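Local coordinates for protein sorbitol-6-phosphate dehydrogenase (Erwinia amylovora CFBP1430, PDB 5O3Z) that catalyses the oxidation of sorbitol 6-phosphate to fructose 6-phosphate, probably with NAD as hydride acceptor, as a member of the short-chain dehydrogenase/reductase family, at residues A[9-14]-A[24-29]; A[86-91]-A[236-241]; A[33-38]-A[45-50]; A[16-21]-A[90-95]. All coordinates share one frame; numbering follows the deposited sequence.

Overall arrangement
All four contacts seat helices on one parallel sheet. Contact 4 lies nearest the centre of the chain (about 5 Å between centres) and contact 3 furthest out (about 15 Å), with L46 partly exposed and the outer helix face exposed. Contacts 1 and 3 each join a strand to the helix that follows it, their strands linked by bonds such as A9 O to A34 N (2.8 Å). Contact 2 brings helix 231-242 onto strand 88-91, the other neighbour of strand 8-12. These three are aliphatic. Contact 4 uses the start of helix 17-28, contact 1 its end; at the C-terminal ends of the strands a serine, a glycine and a leucine meet beside the probable cofactor site.

Contact 1 (A[9-14]-A[24-29]); sequences AVVIGG and EGLAQA
L26 reaches from helix 17-28 down to strand 8-12 and lays one methyl, CD1, against two residues that project from the same face of the strand. CD1 lies 3.8 Å from V11 CG2 and 3.9 Å from A9 CB, so a single branch of the leucine spans two strand positions. V11 holds CG2 anti to its own carbonyl carbon, which leaves that methyl facing the helix, and the V11 and L26 side chains pass at a slant. The residue types fit the spacing. Alanine at 9 lets the helix come close, with the A9 and L26 CA atoms only 7.5 Å apart, while the branched V11 suits an extended strand and the long leucine bridges the gap from the helix. The other branch of L26 turns to L88 of the adjoining strand, and Y31 also packs on both A9 and L26. This tight side differs sharply from the outer side of the helix: Q28 is exposed, its side chain touching Y54, and E24 is partly exposed beside L46. At the end of the strand a type II turn runs from V11 to G14, and G13 adopts a positive phi (84°) that glycine tolerates easily. Because the meeting groups are all methyls, the helix is held here by shape and by exclusion of water, while the strand's backbone polar groups bond to neighbouring strands instead.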
loop_
_atom_site.group_PDB
_atom_site.type_symbol
_atom_site.label_atom_id
_atom_site.label_comp_id
_atom_site.label_asym_id
_atom_site.label_seq_id
_atom_site.Cartn_x
_atom_site.Cartn_y
_atom_site.Cartn_z
ATOM N N ALA A 9 12.251 26.786 -12.831
ATOM C CA ALA A 9 11.196 25.805 -12.834
ATOM C C ALA A 9 10.618 25.818 -14.237
ATOM O O ALA A 9 10.337 26.901 -14.781
ATOM C CB ALA A 9 10.086 26.207 -11.884
ATOM N N VAL A 10 10.416 24.644 -14.804
ATOM C CA VAL A 10 9.596 24.467 -16.044
ATOM C C VAL A 10 8.252 23.901 -15.634
ATOM O O VAL A 10 8.194 22.807 -15.028
ATOM C CB VAL A 10 10.313 23.480 -16.996
ATOM C CG1 VAL A 10 9.600 23.429 -18.337
ATOM C CG2 VAL A 10 11.780 23.865 -17.163
ATOM N N VAL A 11 7.157 24.555 -15.985
ATOM C CA VAL A 11 5.829 24.029 -15.723
ATOM C C VAL A 11 5.089 23.723 -17.048
ATOM O O VAL A 11 4.741 24.646 -17.818
ATOM C CB VAL A 11 4.993 25.009 -14.926
ATOM C CG1 VAL A 11 3.639 24.426 -14.548
ATOM C CG2 VAL A 11 5.715 25.440 -13.664
ATOM N N ILE A 12 4.833 22.426 -17.291
ATOM C CA ILE A 12 4.099 21.938 -18.461
ATOM C C ILE A 12 2.642 22.007 -18.074
ATOM O O ILE A 12 2.208 21.382 -17.024
ATOM C CB ILE A 12 4.428 20.462 -18.805
ATOM C CG1 ILE A 12 5.914 20.123 -18.695
ATOM C CG2 ILE A 12 3.870 20.023 -20.167
ATOM C CD1 ILE A 12 6.841 20.868 -19.612
ATOM N N GLY A 13 1.865 22.688 -18.895
ATOM C CA GLY A 13 0.437 22.972 -18.591
ATOM C C GLY A 13 0.288 24.209 -17.714
ATOM O O GLY A 13 -0.758 24.420 -17.131
ATOM N N GLY A 14 1.325 25.054 -17.714
ATOM C CA GLY A 14 1.363 26.299 -16.986
ATOM C C GLY A 14 0.441 27.431 -17.372
ATOM O O GLY A 14 0.342 28.417 -16.637
ATOM N N GLU A 24 2.837 31.157 -10.810
ATOM C CA GLU A 24 2.871 32.414 -10.017
ATOM C C GLU A 24 3.486 32.188 -8.631
ATOM O O GLU A 24 4.341 32.969 -8.119
ATOM C CB GLU A 24 1.476 32.959 -9.844
ATOM C CG GLU A 24 0.807 33.225 -11.172
ATOM C CD GLU A 24 -0.359 34.192 -11.099
ATOM O OE1 GLU A 24 -0.336 35.123 -10.268
ATOM O OE2 GLU A 24 -1.287 34.041 -11.902
ATOM N N GLY A 25 3.083 31.061 -8.048
ATOM C CA GLY A 25 3.560 30.654 -6.744
ATOM C C GLY A 25 5.033 30.375 -6.748
ATOM O O GLY A 25 5.712 30.704 -5.806
ATOM N N LEU A 26 5.551 29.775 -7.829
ATOM C CA LEU A 26 6.967 29.546 -7.961
ATOM C C LEU A 26 7.770 30.832 -8.194
ATOM O O LEU A 26 8.912 30.937 -7.791
ATOM C CB LEU A 26 7.243 28.585 -9.095
ATOM C CG LEU A 26 6.839 27.122 -8.797
ATOM C CD1 LEU A 26 6.672 26.365 -10.102
ATOM C CD2 LEU A 26 7.927 26.474 -7.987
ATOM N N ALA A 27 7.189 31.779 -8.885
ATOM C CA ALA A 27 7.914 33.066 -9.086
ATOM C C ALA A 27 8.046 33.747 -7.713
ATOM O O ALA A 27 9.124 34.143 -7.303
ATOM C CB ALA A 27 7.129 33.922 -10.041
ATOM N N GLN A 28 6.937 33.816 -7.002
ATOM C CA GLN A 28 6.946 34.326 -5.609
ATOM C C GLN A 28 7.982 33.687 -4.710
ATOM O O GLN A 28 8.732 34.386 -4.022
ATOM C CB GLN A 28 5.577 34.162 -5.003
ATOM C CG GLN A 28 5.430 34.843 -3.652
ATOM C CD GLN A 28 4.156 34.392 -3.035
ATOM O OE1 GLN A 28 4.001 33.178 -2.734
ATOM N NE2 GLN A 28 3.191 35.301 -2.915
ATOM N N ALA A 29 8.084 32.371 -4.738
ATOM C CA ALA A 29 9.138 31.647 -3.999
ATOM C C ALA A 29 10.553 31.905 -4.478
ATOM O O ALA A 29 11.512 31.331 -3.950
ATOM C CB ALA A 29 8.859 30.157 -4.047
#

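Contact 2 (A[86-91]-A[236-241]); sequences ADLLVY and NVLLFY
L238 of helix 231-242 gives most of the surface buried here, dividing its two methyls between V90 and L88 of strand 88-91. The V90 and L238 side chains reach toward each other tip to tip: L238 CD1 is 3.9 Å from V90 CG1 and 4.1 Å from V90 CG2, so it rests against the fork of the valine. The other branch makes a looser contact, L238 CD2 to L88 CD2 at 4.2 Å, where the two leucines meet askew. The trans first torsion of L238 (chi1 -168°) sends CG anti to the backbone N and extends the chain far enough for both branches to reach the sheet across a CA separation of 8.9 Å from V90. A long leucine with two terminal methyls suits that span, and the compact, beta-branched V90 suits the strand beneath it. L22 of helix 17-28 touches both V90 and L238, so the two helices share one apolar seam. Other residues of helix 231-242 meet another copy of the protein: F240 stacks on F240 of the second subunit, and the Y241 hydroxyls of the two chains are hydrogen-bonded. Helix against a central strand of a seven-stranded parallel sheet ordered 3-2-1-4-5-6-7 is the layout of the Rossmann-type fold of short-chain dehydrogenases.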
loop_
_atom_site.group_PDB
_atom_site.type_symbol
_atom_site.label_atom_id
_atom_site.label_comp_id
_atom_site.label_asym_id
_atom_site.label_seq_id
_atom_site.Cartn_x
_atom_site.Cartn_y
_atom_site.Cartn_z
ATOM N N ALA A 86 17.990 24.008 -15.900
ATOM C CA ALA A 86 16.655 23.590 -15.431
ATOM C C ALA A 86 16.816 22.784 -14.129
ATOM O O ALA A 86 17.713 21.941 -14.010
ATOM C CB ALA A 86 15.957 22.764 -16.467
ATOM N N ASP A 87 16.040 23.177 -13.135
ATOM C CA ASP A 87 16.189 22.682 -11.728
ATOM C C ASP A 87 14.980 21.840 -11.231
ATOM O O ASP A 87 15.167 20.897 -10.461
ATOM C CB ASP A 87 16.430 23.859 -10.792
ATOM C CG ASP A 87 17.749 24.574 -11.081
ATOM O OD1 ASP A 87 18.806 24.131 -10.548
ATOM O OD2 ASP A 87 17.727 25.505 -11.903
ATOM N N LEU A 88 13.795 22.231 -11.679
ATOM C CA LEU A 88 12.510 21.668 -11.301
ATOM C C LEU A 88 11.665 21.470 -12.551
ATOM O O LEU A 88 11.375 22.486 -13.253
ATOM C CB LEU A 88 11.775 22.598 -10.344
ATOM C CG LEU A 88 10.309 22.266 -10.012
ATOM C CD1 LEU A 88 10.267 20.922 -9.329
ATOM C CD2 LEU A 88 9.681 23.323 -9.103
ATOM N N LEU A 89 11.202 20.244 -12.819
ATOM C CA LEU A 89 10.098 20.027 -13.782
ATOM C C LEU A 89 8.786 19.801 -13.042
ATOM O O LEU A 89 8.738 18.888 -12.190
ATOM C CB LEU A 89 10.394 18.822 -14.702
ATOM C CG LEU A 89 9.274 18.310 -15.658
ATOM C CD1 LEU A 89 9.030 19.384 -16.757
ATOM C CD2 LEU A 89 9.655 16.977 -16.301
ATOM N N VAL A 90 7.755 20.604 -13.324
ATOM C CA VAL A 90 6.425 20.334 -12.903
ATOM C C VAL A 90 5.577 19.904 -14.090
ATOM O O VAL A 90 5.388 20.673 -15.052
ATOM C CB VAL A 90 5.793 21.519 -12.163
ATOM C CG1 VAL A 90 4.417 21.174 -11.641
ATOM C CG2 VAL A 90 6.689 21.954 -11.030
ATOM N N TYR A 91 5.037 18.671 -14.015
ATOM C CA TYR A 91 4.164 18.162 -15.056
ATOM C C TYR A 91 2.740 18.144 -14.592
ATOM O O TYR A 91 2.304 17.337 -13.695
ATOM C CB TYR A 91 4.618 16.778 -15.594
ATOM C CG TYR A 91 3.858 16.335 -16.851
ATOM C CD1 TYR A 91 2.631 15.636 -16.789
ATOM C CD2 TYR A 91 4.365 16.619 -18.100
ATOM C CE1 TYR A 91 1.971 15.256 -17.948
ATOM C CE2 TYR A 91 3.702 16.257 -19.238
ATOM C CZ TYR A 91 2.512 15.614 -19.178
ATOM O OH TYR A 91 1.969 15.287 -20.402
ATOM N N ASN A 236 1.966 24.355 -1.586
ATOM C CA ASN A 236 2.683 24.177 -0.312
ATOM C C ASN A 236 3.533 22.969 -0.350
ATOM O O ASN A 236 4.766 23.033 -0.157
ATOM C CB ASN A 236 1.674 24.168 0.864
ATOM C CG ASN A 236 1.189 25.586 1.223
ATOM O OD1 ASN A 236 1.795 26.568 0.783
ATOM N ND2 ASN A 236 0.073 25.700 1.998
ATOM N N VAL A 237 2.881 21.840 -0.692
ATOM C CA VAL A 237 3.519 20.541 -0.740
ATOM C C VAL A 237 4.571 20.489 -1.877
ATOM O O VAL A 237 5.697 19.986 -1.718
ATOM C CB VAL A 237 2.439 19.455 -0.956
ATOM C CG1 VAL A 237 3.055 18.103 -1.220
ATOM C CG2 VAL A 237 1.463 19.352 0.217
ATOM N N LEU A 238 4.163 20.970 -3.038
ATOM C CA LEU A 238 5.113 21.092 -4.151
ATOM C C LEU A 238 6.420 21.775 -3.721
ATOM O O LEU A 238 7.551 21.274 -3.942
ATOM C CB LEU A 238 4.434 21.792 -5.319
ATOM C CG LEU A 238 5.212 21.744 -6.646
ATOM C CD1 LEU A 238 4.214 21.894 -7.772
ATOM C CD2 LEU A 238 6.256 22.839 -6.744
ATOM N N LEU A 239 6.274 22.893 -3.024
ATOM C CA LEU A 239 7.457 23.697 -2.634
ATOM C C LEU A 239 8.334 22.955 -1.676
ATOM O O LEU A 239 9.572 23.047 -1.756
ATOM C CB LEU A 239 7.033 25.014 -2.019
ATOM C CG LEU A 239 6.414 26.060 -2.970
ATOM C CD1 LEU A 239 5.947 27.305 -2.205
ATOM C CD2 LEU A 239 7.379 26.396 -4.079
ATOM N N PHE A 240 7.714 22.141 -0.803
ATOM C CA PHE A 240 8.498 21.471 0.179
ATOM C C PHE A 240 9.275 20.405 -0.514
ATOM O O PHE A 240 10.521 20.361 -0.385
ATOM C CB PHE A 240 7.634 20.915 1.347
ATOM C CG PHE A 240 8.430 20.046 2.249
ATOM C CD1 PHE A 240 9.451 20.595 3.028
ATOM C CD2 PHE A 240 8.308 18.674 2.197
ATOM C CE1 PHE A 240 10.266 19.793 3.812
ATOM C CE2 PHE A 240 9.105 17.866 2.970
ATOM C CZ PHE A 240 10.090 18.428 3.788
ATOM N N TYR A 241 8.597 19.523 -1.290
ATOM C CA TYR A 241 9.336 18.431 -2.001
ATOM C C TYR A 241 10.330 18.919 -3.091
ATOM O O TYR A 241 11.328 18.270 -3.422
ATOM C CB TYR A 241 8.395 17.272 -2.444
ATOM C CG TYR A 241 7.830 16.459 -1.237
ATOM C CD1 TYR A 241 8.531 15.381 -0.720
ATOM C CD2 TYR A 241 6.661 16.796 -0.623
ATOM C CE1 TYR A 241 8.060 14.681 0.429
ATOM C CE2 TYR A 241 6.175 16.086 0.475
ATOM C CZ TYR A 241 6.861 15.036 0.981
ATOM O OH TYR A 241 6.409 14.282 2.041
#

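Contact 3 (A[33-38]-A[45-50]); sequences VAVADL and RLADTI
V35 of strand 32-37 packs beneath L46 and A47 of helix 40-54, within the beta-alpha-beta unit that this helix completes with strand 59-63. V35 CG1 meets L46 CD2 at 4.0 Å, the two side chains crossing at about a right angle, while V35 CG2 turns to A47 CB at 4.4 Å. The valine's trans torsion (chi1 -174°) spreads its methyls under both helix residues. Alanine at 47 allows the backbones to approach, with its CA 6.6 Å from that of V35, and beta-branched valine favours the extended chain. I50 points to the sheet a turn further on and leans on A59. L46 does double duty, since it also packs on A20 and C23 of helix 17-28, tying the two neighbouring helices of the Rossmann-type fold together on this face of the sheet. At the end of the strand, D37 accepts a hydrogen bond at OD2 from G15 N; an acidic residue at this point commonly recognises the adenosine ribose of NAD in the family, consistent with such a role here. On the outward side of the helix, T49 OG1 donates to R45 O at 3.0 Å, tilted 24° from the carbonyl plane. The usual helical bond from T49 N (2.9 Å) reaches R45 O from the opposite face, so a single oxygen is gripped twice.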
loop_
_atom_site.group_PDB
_atom_site.type_symbol
_atom_site.label_atom_id
_atom_site.label_comp_id
_atom_site.label_asym_id
_atom_site.label_seq_id
_atom_site.Cartn_x
_atom_site.Cartn_y
_atom_site.Cartn_z
ATOM N N VAL A 33 10.720 31.132 -14.089
ATOM C CA VAL A 33 9.690 30.199 -14.510
ATOM C C VAL A 33 9.630 30.140 -16.039
ATOM O O VAL A 33 9.581 31.181 -16.712
ATOM C CB VAL A 33 8.323 30.527 -13.917
ATOM C CG1 VAL A 33 7.285 29.492 -14.354
ATOM C CG2 VAL A 33 8.394 30.559 -12.383
ATOM N N ALA A 34 9.699 28.917 -16.568
ATOM C CA ALA A 34 9.370 28.628 -17.971
ATOM C C ALA A 34 7.921 28.120 -18.016
ATOM O O ALA A 34 7.650 27.003 -17.546
ATOM C CB ALA A 34 10.345 27.613 -18.525
ATOM N N VAL A 35 6.998 28.969 -18.475
ATOM C CA VAL A 35 5.554 28.657 -18.644
ATOM C C VAL A 35 5.355 27.957 -20.011
ATOM O O VAL A 35 5.432 28.653 -21.087
ATOM C CB VAL A 35 4.672 29.910 -18.548
ATOM C CG1 VAL A 35 3.176 29.606 -18.570
ATOM C CG2 VAL A 35 5.056 30.709 -17.291
ATOM N N ALA A 36 5.134 26.620 -19.975
ATOM C CA ALA A 36 5.016 25.791 -21.195
ATOM C C ALA A 36 3.564 25.344 -21.371
ATOM O O ALA A 36 2.933 24.797 -20.443
ATOM C CB ALA A 36 5.989 24.632 -21.151
ATOM N N ASP A 37 2.975 25.593 -22.540
ATOM C CA ASP A 37 1.594 25.223 -22.716
ATOM C C ASP A 37 1.163 25.011 -24.184
ATOM O O ASP A 37 1.763 25.551 -25.122
ATOM C CB ASP A 37 0.729 26.290 -22.034
ATOM C CG ASP A 37 -0.626 25.797 -21.655
ATOM O OD1 ASP A 37 -1.527 25.941 -22.539
ATOM O OD2 ASP A 37 -0.803 25.285 -20.466
ATOM N N LEU A 38 0.116 24.226 -24.380
ATOM C CA LEU A 38 -0.386 23.966 -25.753
ATOM C C LEU A 38 -0.823 25.329 -26.339
ATOM O O LEU A 38 -0.586 25.590 -27.520
ATOM C CB LEU A 38 -1.525 22.943 -25.762
ATOM C CG LEU A 38 -2.041 22.236 -27.046
ATOM C CD1 LEU A 38 -0.996 21.385 -27.723
ATOM C CD2 LEU A 38 -3.222 21.325 -26.702
ATOM N N ARG A 45 1.331 35.470 -22.032
ATOM C CA ARG A 45 0.659 36.467 -21.201
ATOM C C ARG A 45 0.805 36.274 -19.671
ATOM O O ARG A 45 0.863 37.254 -18.892
ATOM C CB ARG A 45 -0.825 36.418 -21.508
ATOM C CG ARG A 45 -1.663 37.478 -20.829
ATOM C CD ARG A 45 -3.110 37.028 -20.736
ATOM N NE ARG A 45 -3.352 35.992 -21.749
ATOM C CZ ARG A 45 -3.831 36.186 -22.972
ATOM N NH1 ARG A 45 -4.174 37.396 -23.376
ATOM N NH2 ARG A 45 -3.953 35.152 -23.803
ATOM N N LEU A 46 0.807 35.009 -19.228
ATOM C CA LEU A 46 1.047 34.728 -17.842
ATOM C C LEU A 46 2.471 35.086 -17.554
ATOM O O LEU A 46 2.714 35.698 -16.552
ATOM C CB LEU A 46 0.782 33.226 -17.489
ATOM C CG LEU A 46 1.016 32.887 -16.019
ATOM C CD1 LEU A 46 -0.045 33.549 -15.168
ATOM C CD2 LEU A 46 0.981 31.396 -15.776
ATOM N N ALA A 47 3.431 34.751 -18.420
ATOM C CA ALA A 47 4.798 35.156 -18.198
ATOM C C ALA A 47 4.973 36.702 -18.151
ATOM O O ALA A 47 5.864 37.205 -17.473
ATOM C CB ALA A 47 5.710 34.587 -19.268
ATOM N N ASP A 48 4.153 37.413 -18.910
ATOM C CA ASP A 48 4.193 38.904 -18.935
ATOM C C ASP A 48 3.685 39.397 -17.570
ATOM O O ASP A 48 4.324 40.191 -16.927
ATOM C CB ASP A 48 3.262 39.469 -20.052
ATOM C CG ASP A 48 3.896 39.398 -21.483
ATOM O OD1 ASP A 48 5.110 39.116 -21.643
ATOM O OD2 ASP A 48 3.155 39.665 -22.463
ATOM N N THR A 49 2.535 38.912 -17.145
ATOM C CA THR A 49 2.056 39.153 -15.761
ATOM C C THR A 49 3.146 38.928 -14.697
ATOM O O THR A 49 3.408 39.775 -13.843
ATOM C CB THR A 49 0.871 38.240 -15.486
ATOM O OG1 THR A 49 -0.165 38.565 -16.417
ATOM C CG2 THR A 49 0.359 38.369 -14.028
ATOM N N ILE A 50 3.809 37.784 -14.753
ATOM C CA ILE A 50 4.924 37.495 -13.833
ATOM C C ILE A 50 6.075 38.499 -13.997
ATOM O O ILE A 50 6.583 39.015 -13.001
ATOM C CB ILE A 50 5.384 36.011 -13.939
ATOM C CG1 ILE A 50 4.307 35.120 -13.283
ATOM C CG2 ILE A 50 6.786 35.777 -13.317
ATOM C CD1 ILE A 50 4.064 33.825 -14.006
#

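Contact 4 (A[16-21]-A[90-95]); sequences QTLGAF and VYSAGV
S92, the residue after Y91 of strand 88-91, faces L18 and G19 in the first turn of helix 17-28. The contact between them is van der Waals in kind: S92 OG lies 4.3 Å from L18 CD2 and 4.2 Å from G19 N. OG is anti to the backbone N of S92 (chi1 -180°), which directs the hydroxyl at the helix. G19 meets S92 with backbone alone, the two CA atoms 6.1 Å apart; it falls at the last glycine of the family's TGxxxGxG motif. Apolar packing continues around this pair, with L18 resting on I143 and Y231 and S92 also touching I143. Hydrogen bonds within the 16-21 segment shape the helix start: A20 N donates to Q16 O at 2.9 Å and F21 N to T17 O at 3.1 Å, while Q16 NE2 makes a weak bond to T17 OG1 at 3.4 Å. T17 has an unusual positive phi (46°) for a beta-branched residue, at a position where the same motif usually carries glycine. On the other segment, A93 O is weakly bonded by K162 NZ, the lysine of the family's YxxxK motif. A glycine-rich turn leading into the first helix, set against residues 91-94 at the place of the NNAG motif, is characteristic of the dinucleotide-binding site of short-chain dehydrogenases.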
loop_
_atom_site.group_PDB
_atom_site.type_symbol
_atom_site.label_atom_id
_atom_site.label_comp_id
_atom_site.label_asym_id
_atom_site.label_seq_id
_atom_site.Cartn_x
_atom_site.Cartn_y
_atom_site.Cartn_z
ATOM N N GLN A 16 -2.886 27.911 -17.631
ATOM C CA GLN A 16 -4.200 28.207 -17.083
ATOM C C GLN A 16 -4.384 27.434 -15.776
ATOM O O GLN A 16 -3.565 26.571 -15.460
ATOM C CB GLN A 16 -5.281 27.781 -18.080
ATOM C CG GLN A 16 -5.035 26.365 -18.610
ATOM C CD GLN A 16 -6.233 25.758 -19.319
ATOM O OE1 GLN A 16 -6.553 26.133 -20.441
ATOM N NE2 GLN A 16 -6.884 24.794 -18.677
ATOM N N THR A 17 -5.468 27.779 -15.068
ATOM C CA THR A 17 -6.000 27.061 -13.905
ATOM C C THR A 17 -4.866 26.717 -12.938
ATOM O O THR A 17 -4.089 27.614 -12.581
ATOM C CB THR A 17 -6.860 25.882 -14.393
ATOM O OG1 THR A 17 -6.149 25.160 -15.399
ATOM C CG2 THR A 17 -8.141 26.418 -15.026
ATOM N N LEU A 18 -4.731 25.443 -12.534
ATOM C CA LEU A 18 -3.741 25.050 -11.548
ATOM C C LEU A 18 -2.301 25.275 -11.963
ATOM O O LEU A 18 -1.497 25.766 -11.165
ATOM C CB LEU A 18 -3.917 23.543 -11.138
ATOM C CG LEU A 18 -2.784 22.988 -10.253
ATOM C CD1 LEU A 18 -2.717 23.653 -8.862
ATOM C CD2 LEU A 18 -2.849 21.455 -10.078
ATOM N N GLY A 19 -1.961 24.869 -13.186
ATOM C CA GLY A 19 -0.678 25.173 -13.738
ATOM C C GLY A 19 -0.290 26.646 -13.641
ATOM O O GLY A 19 0.861 26.967 -13.296
ATOM N N ALA A 20 -1.267 27.510 -13.904
ATOM C CA ALA A 20 -1.006 28.961 -13.882
ATOM C C ALA A 20 -0.728 29.436 -12.435
ATOM O O ALA A 20 0.181 30.197 -12.187
ATOM C CB ALA A 20 -2.176 29.720 -14.491
ATOM N N PHE A 21 -1.512 28.900 -11.493
ATOM C CA PHE A 21 -1.311 29.173 -10.087
ATOM C C PHE A 21 0.041 28.704 -9.616
ATOM O O PHE A 21 0.656 29.417 -8.848
ATOM C CB PHE A 21 -2.416 28.518 -9.264
ATOM C CG PHE A 21 -2.418 28.910 -7.801
ATOM C CD1 PHE A 21 -1.532 28.312 -6.892
ATOM C CD2 PHE A 21 -3.352 29.838 -7.316
ATOM C CE1 PHE A 21 -1.544 28.681 -5.541
ATOM C CE2 PHE A 21 -3.392 30.185 -5.965
ATOM C CZ PHE A 21 -2.503 29.603 -5.077
ATOM N N VAL A 90 7.755 20.604 -13.324
ATOM C CA VAL A 90 6.425 20.334 -12.903
ATOM C C VAL A 90 5.577 19.904 -14.090
ATOM O O VAL A 90 5.388 20.673 -15.052
ATOM C CB VAL A 90 5.793 21.519 -12.163
ATOM C CG1 VAL A 90 4.417 21.174 -11.641
ATOM C CG2 VAL A 90 6.689 21.954 -11.030
ATOM N N TYR A 91 5.037 18.671 -14.015
ATOM C CA TYR A 91 4.164 18.162 -15.056
ATOM C C TYR A 91 2.740 18.144 -14.592
ATOM O O TYR A 91 2.304 17.337 -13.695
ATOM C CB TYR A 91 4.618 16.778 -15.594
ATOM C CG TYR A 91 3.858 16.335 -16.851
ATOM C CD1 TYR A 91 2.631 15.636 -16.789
ATOM C CD2 TYR A 91 4.365 16.619 -18.100
ATOM C CE1 TYR A 91 1.971 15.256 -17.948
ATOM C CE2 TYR A 91 3.702 16.257 -19.238
ATOM C CZ TYR A 91 2.512 15.614 -19.178
ATOM O OH TYR A 91 1.969 15.287 -20.402
ATOM N N SER A 92 2.009 19.050 -15.188
ATOM C CA SER A 92 0.653 19.277 -14.837
ATOM C C SER A 92 -0.243 19.204 -16.074
ATOM O O SER A 92 -0.446 20.176 -16.774
ATOM C CB SER A 92 0.592 20.616 -14.110
ATOM O OG SER A 92 -0.735 20.860 -13.744
ATOM N N ALA A 93 -0.829 18.050 -16.308
ATOM C CA ALA A 93 -1.633 17.794 -17.479
ATOM C C ALA A 93 -2.637 16.698 -17.198
ATOM O O ALA A 93 -2.502 15.928 -16.225
ATOM C CB ALA A 93 -0.727 17.400 -18.639
ATOM N N GLY A 94 -3.703 16.684 -17.995
ATOM C CA GLY A 94 -4.636 15.553 -18.068
ATOM C C GLY A 94 -5.896 15.739 -17.258
ATOM O O GLY A 94 -5.831 16.239 -16.125
ATOM N N VAL A 95 -7.026 15.322 -17.844
ATOM C CA VAL A 95 -8.383 15.498 -17.271
ATOM C C VAL A 95 -9.175 14.170 -17.333
ATOM O O VAL A 95 -8.790 13.231 -18.046
ATOM C CB VAL A 95 -9.192 16.661 -17.944
ATOM C CG1 VAL A 95 -8.274 17.800 -18.371
ATOM C CG2 VAL A 95 -10.015 16.202 -19.147
#